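Local atomic coordinates of phenylacetate-coenzyme A ligase (Bacteroides vulgatus, PDB entry 3LAX), a protein that belongs to the AMP-binding enzyme family, this fragment being its small C-terminal alpha/beta domain. Residues 20-25 and 71-76. Sequence-based numbering, arbitrary orientation.
Sequences ETILLQ and TRQLKD
With chi1 at -78° in the conformer described, the CG2 methyl of Ile22 lies anti to its backbone N and CG1 anti to the carbonyl carbon, which turns both branches toward Gln73 and Leu74 of helix 60-78. The ethyl branch runs on to CD1, which lies 3.6 Å from Gln73 O, a van der Waals contact against the backbone of that helix. CG2 packs on Leu74 CD2 at 3.8 Å; Leu74 CD2 is also 3.9 Å from Ile22 CB, so a single leucine branch sits against the root of the isoleucine. The contact is centred here, since the nearest pair of CA atoms across the segments is Ile22 CA and Leu74 CA, 7.1 Å apart.

Gln73 runs extended beyond CG (chi2 -168°) and places OE1 3.6 Å from Ile22 CG2. A water bridges the two segments, donating to Gln73 OE1 at 2.7 Å and to Ile22 O at 2.8 Å, which links the amide to the backbone of helix 16-24. The other end of the amide, NE2, is hydrogen-bonded to Glu69 one turn earlier, so both ends of the group are held. Leu74 also rests on Val84 of strand 83-87, and Leu23 reaches Ile70. This is helix-to-helix packing of 16-24 against 60-78, within the alpha/beta fold of the AMP-binding enzyme C-terminal domain.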
ATOM      1  N   GLU A  20      -0.249  -3.608   6.375  1.00 16.00           N
ATOM      2  CA  GLU A  20       1.078  -4.132   6.671  1.00 17.93           C
ATOM      3  C   GLU A  20       1.051  -5.643   6.860  1.00 17.49           C
ATOM      4  O   GLU A  20       1.870  -6.368   6.306  1.00 18.69           O
ATOM      5  CB  GLU A  20       1.617  -3.459   7.935  1.00 19.62           C
ATOM      6  CG  GLU A  20       3.001  -3.884   8.345  1.00 20.52           C
ATOM      7  CD  GLU A  20       3.453  -3.149   9.592  1.00 21.18           C
ATOM      8  OE1 GLU A  20       3.571  -1.901   9.551  1.00 21.96           O
ATOM      9  OE2 GLU A  20       3.667  -3.813  10.618  1.00 23.97           O
ATOM     10  N   THR A  21       0.111  -6.124   7.670  1.00 18.00           N
ATOM     11  CA  THR A  21       0.031  -7.550   7.973  1.00 19.74           C
ATOM     12  C   THR A  21      -0.148  -8.396   6.715  1.00 18.23           C
ATOM     13  O   THR A  21       0.492  -9.449   6.550  1.00 21.07           O
ATOM     14  CB  THR A  21      -1.116  -7.810   8.949  1.00 22.24           C
ATOM     15  OG1 THR A  21      -0.830  -7.124  10.170  1.00 22.83           O
ATOM     16  CG2 THR A  21      -1.259  -9.299   9.227  1.00 24.41           C
ATOM     17  N   ILE A  22      -1.023  -7.938   5.830  1.00 17.54           N
ATOM     18  CA  ILE A  22      -1.248  -8.631   4.571  0.50 16.94           C
ATOM     19  C   ILE A  22       0.004  -8.633   3.691  1.00 18.03           C
ATOM     20  O   ILE A  22       0.390  -9.681   3.160  1.00 18.50           O
ATOM     21  CB  ILE A  22      -2.455  -8.040   3.825  0.50 15.96           C
ATOM     22  CG1 ILE A  22      -3.746  -8.562   4.463  0.50 16.49           C
ATOM     23  CG2 ILE A  22      -2.408  -8.391   2.348  0.50 17.10           C
ATOM     24  CD1 ILE A  22      -4.973  -7.749   4.153  0.50 15.92           C
ATOM     25  N   LEU A  23       0.653  -7.476   3.554  1.00 16.88           N
ATOM     26  CA  LEU A  23       1.866  -7.372   2.735  1.00 17.59           C
ATOM     27  C   LEU A  23       2.988  -8.268   3.239  1.00 18.29           C
ATOM     28  O   LEU A  23       3.751  -8.837   2.439  1.00 19.28           O
ATOM     29  CB  LEU A  23       2.354  -5.926   2.682  1.00 16.51           C
ATOM     30  CG  LEU A  23       1.404  -4.912   2.044  1.00 15.64           C
ATOM     31  CD1 LEU A  23       2.008  -3.520   2.093  1.00 18.12           C
ATOM     32  CD2 LEU A  23       1.060  -5.332   0.602  1.00 17.60           C
ATOM     33  N   LEU A  24       3.116  -8.383   4.556  1.00 19.98           N
ATOM     34  CA  LEU A  24       4.230  -9.135   5.133  1.00 22.44           C
ATOM     35  C   LEU A  24       4.239 -10.609   4.766  1.00 24.37           C
ATOM     36  O   LEU A  24       5.288 -11.251   4.800  1.00 27.28           O
ATOM     37  CB  LEU A  24       4.228  -9.021   6.649  1.00 24.40           C
ATOM     38  CG  LEU A  24       5.003  -7.872   7.261  1.00 27.92           C
ATOM     39  CD1 LEU A  24       4.685  -7.816   8.748  1.00 27.82           C
ATOM     40  CD2 LEU A  24       6.512  -8.022   7.012  1.00 28.15           C
ATOM     41  N   GLN A  25       3.082 -11.159   4.429  1.00 24.47           N
ATOM     42  CA  GLN A  25       2.981 -12.590   4.142  0.50 26.25           C
ATOM     43  C   GLN A  25       3.536 -12.975   2.775  1.00 25.41           C
ATOM     44  O   GLN A  25       3.785 -14.157   2.516  1.00 28.83           O
ATOM     45  CB  GLN A  25       1.535 -13.083   4.270  0.50 28.80           C
ATOM     46  CG  GLN A  25       1.137 -13.509   5.681  0.50 30.69           C
ATOM     47  CD  GLN A  25       2.045 -14.588   6.257  0.50 32.82           C
ATOM     48  OE1 GLN A  25       2.027 -15.741   5.816  0.50 34.05           O
ATOM     49  NE2 GLN A  25       2.837 -14.217   7.257  0.50 31.70           N
ATOM     50  N   THR A  71      -3.950  -6.614  -4.343  1.00 15.23           N
ATOM     51  CA  THR A  71      -5.098  -5.711  -4.418  1.00 14.83           C
ATOM     52  C   THR A  71      -6.361  -6.388  -3.876  1.00 15.20           C
ATOM     53  O   THR A  71      -7.110  -5.805  -3.083  1.00 16.23           O
ATOM     54  CB  THR A  71      -5.330  -5.223  -5.857  1.00 15.28           C
ATOM     55  OG1 THR A  71      -4.134  -4.592  -6.333  1.00 15.72           O
ATOM     56  CG2 THR A  71      -6.470  -4.209  -5.918  1.00 17.40           C
ATOM     57  N   ARG A  72      -6.583  -7.625  -4.298  1.00 15.53           N
ATOM     58  CA  ARG A  72      -7.731  -8.420  -3.872  0.50 17.07           C
ATOM     59  C   ARG A  72      -7.738  -8.599  -2.355  1.00 15.01           C
ATOM     60  O   ARG A  72      -8.743  -8.361  -1.683  1.00 15.40           O
ATOM     61  CB  ARG A  72      -7.635  -9.786  -4.559  0.50 20.90           C
ATOM     62  CG  ARG A  72      -8.891 -10.631  -4.584  0.50 25.48           C
ATOM     63  CD  ARG A  72      -8.806 -11.635  -5.743  0.50 27.99           C
ATOM     64  NE  ARG A  72      -7.423 -11.948  -6.107  0.50 28.65           N
ATOM     65  CZ  ARG A  72      -7.035 -12.336  -7.320  0.50 27.78           C
ATOM     66  NH1 ARG A  72      -7.930 -12.451  -8.289  0.50 29.18           N
ATOM     67  NH2 ARG A  72      -5.750 -12.606  -7.569  0.50 23.90           N
ATOM     68  N   GLN A  73      -6.605  -9.031  -1.810  1.00 14.59           N
ATOM     69  CA  GLN A  73      -6.516  -9.268  -0.370  1.00 15.72           C
ATOM     70  C   GLN A  73      -6.704  -7.985   0.423  1.00 14.55           C
ATOM     71  O   GLN A  73      -7.376  -7.989   1.468  1.00 15.11           O
ATOM     72  CB  GLN A  73      -5.193  -9.925   0.011  1.00 15.75           C
ATOM     73  CG  GLN A  73      -5.112 -11.394  -0.393  1.00 18.19           C
ATOM     74  CD  GLN A  73      -3.933 -12.084   0.246  1.00 20.97           C
ATOM     75  OE1 GLN A  73      -3.490 -11.701   1.329  1.00 23.29           O
ATOM     76  NE2 GLN A  73      -3.398 -13.094  -0.428  1.00 22.52           N
ATOM     77  N   LEU A  74      -6.122  -6.883  -0.046  1.00 13.89           N
ATOM     78  CA  LEU A  74      -6.285  -5.606   0.661  1.00 13.33           C
ATOM     79  C   LEU A  74      -7.744  -5.146   0.626  1.00 14.49           C
ATOM     80  O   LEU A  74      -8.291  -4.719   1.650  1.00 15.00           O
ATOM     81  CB  LEU A  74      -5.363  -4.513   0.099  1.00 15.35           C
ATOM     82  CG  LEU A  74      -3.874  -4.767   0.329  1.00 13.45           C
ATOM     83  CD1 LEU A  74      -3.044  -3.665  -0.293  1.00 14.91           C
ATOM     84  CD2 LEU A  74      -3.596  -4.860   1.830  1.00 15.67           C
ATOM     85  N   LYS A  75      -8.380  -5.220  -0.538  1.00 14.54           N
ATOM     86  CA  LYS A  75      -9.790  -4.848  -0.619  1.00 15.40           C
ATOM     87  C   LYS A  75     -10.637  -5.683   0.356  1.00 14.88           C
ATOM     88  O   LYS A  75     -11.509  -5.149   1.058  1.00 15.85           O
ATOM     89  CB  LYS A  75     -10.341  -4.965  -2.045  1.00 18.44           C
ATOM     90  CG  LYS A  75     -11.806  -4.498  -2.122  1.00 22.73           C
ATOM     91  CD  LYS A  75     -12.393  -4.477  -3.517  1.00 27.75           C
ATOM     92  CE  LYS A  75     -13.762  -3.771  -3.489  1.00 30.80           C
ATOM     93  NZ  LYS A  75     -14.535  -3.871  -4.770  1.00 34.06           N
ATOM     94  N   ASP A  76     -10.383  -6.984   0.423  1.00 16.31           N
ATOM     95  CA  ASP A  76     -11.141  -7.856   1.331  1.00 16.68           C
ATOM     96  C   ASP A  76     -11.014  -7.419   2.779  1.00 16.06           C
ATOM     97  O   ASP A  76     -11.936  -7.604   3.572  1.00 18.06           O
ATOM     98  CB  ASP A  76     -10.656  -9.297   1.231  1.00 17.08           C
ATOM     99  CG  ASP A  76     -11.180  -9.999   0.017  1.00 18.22           C
ATOM    100  OD1 ASP A  76     -11.949  -9.369  -0.729  1.00 20.04           O
ATOM    101  OD2 ASP A  76     -10.812 -11.180  -0.187  1.00 20.25           O
TER
HETATM  102  O   HOH W   1      -1.277 -11.941   2.917  1.00 24.19           O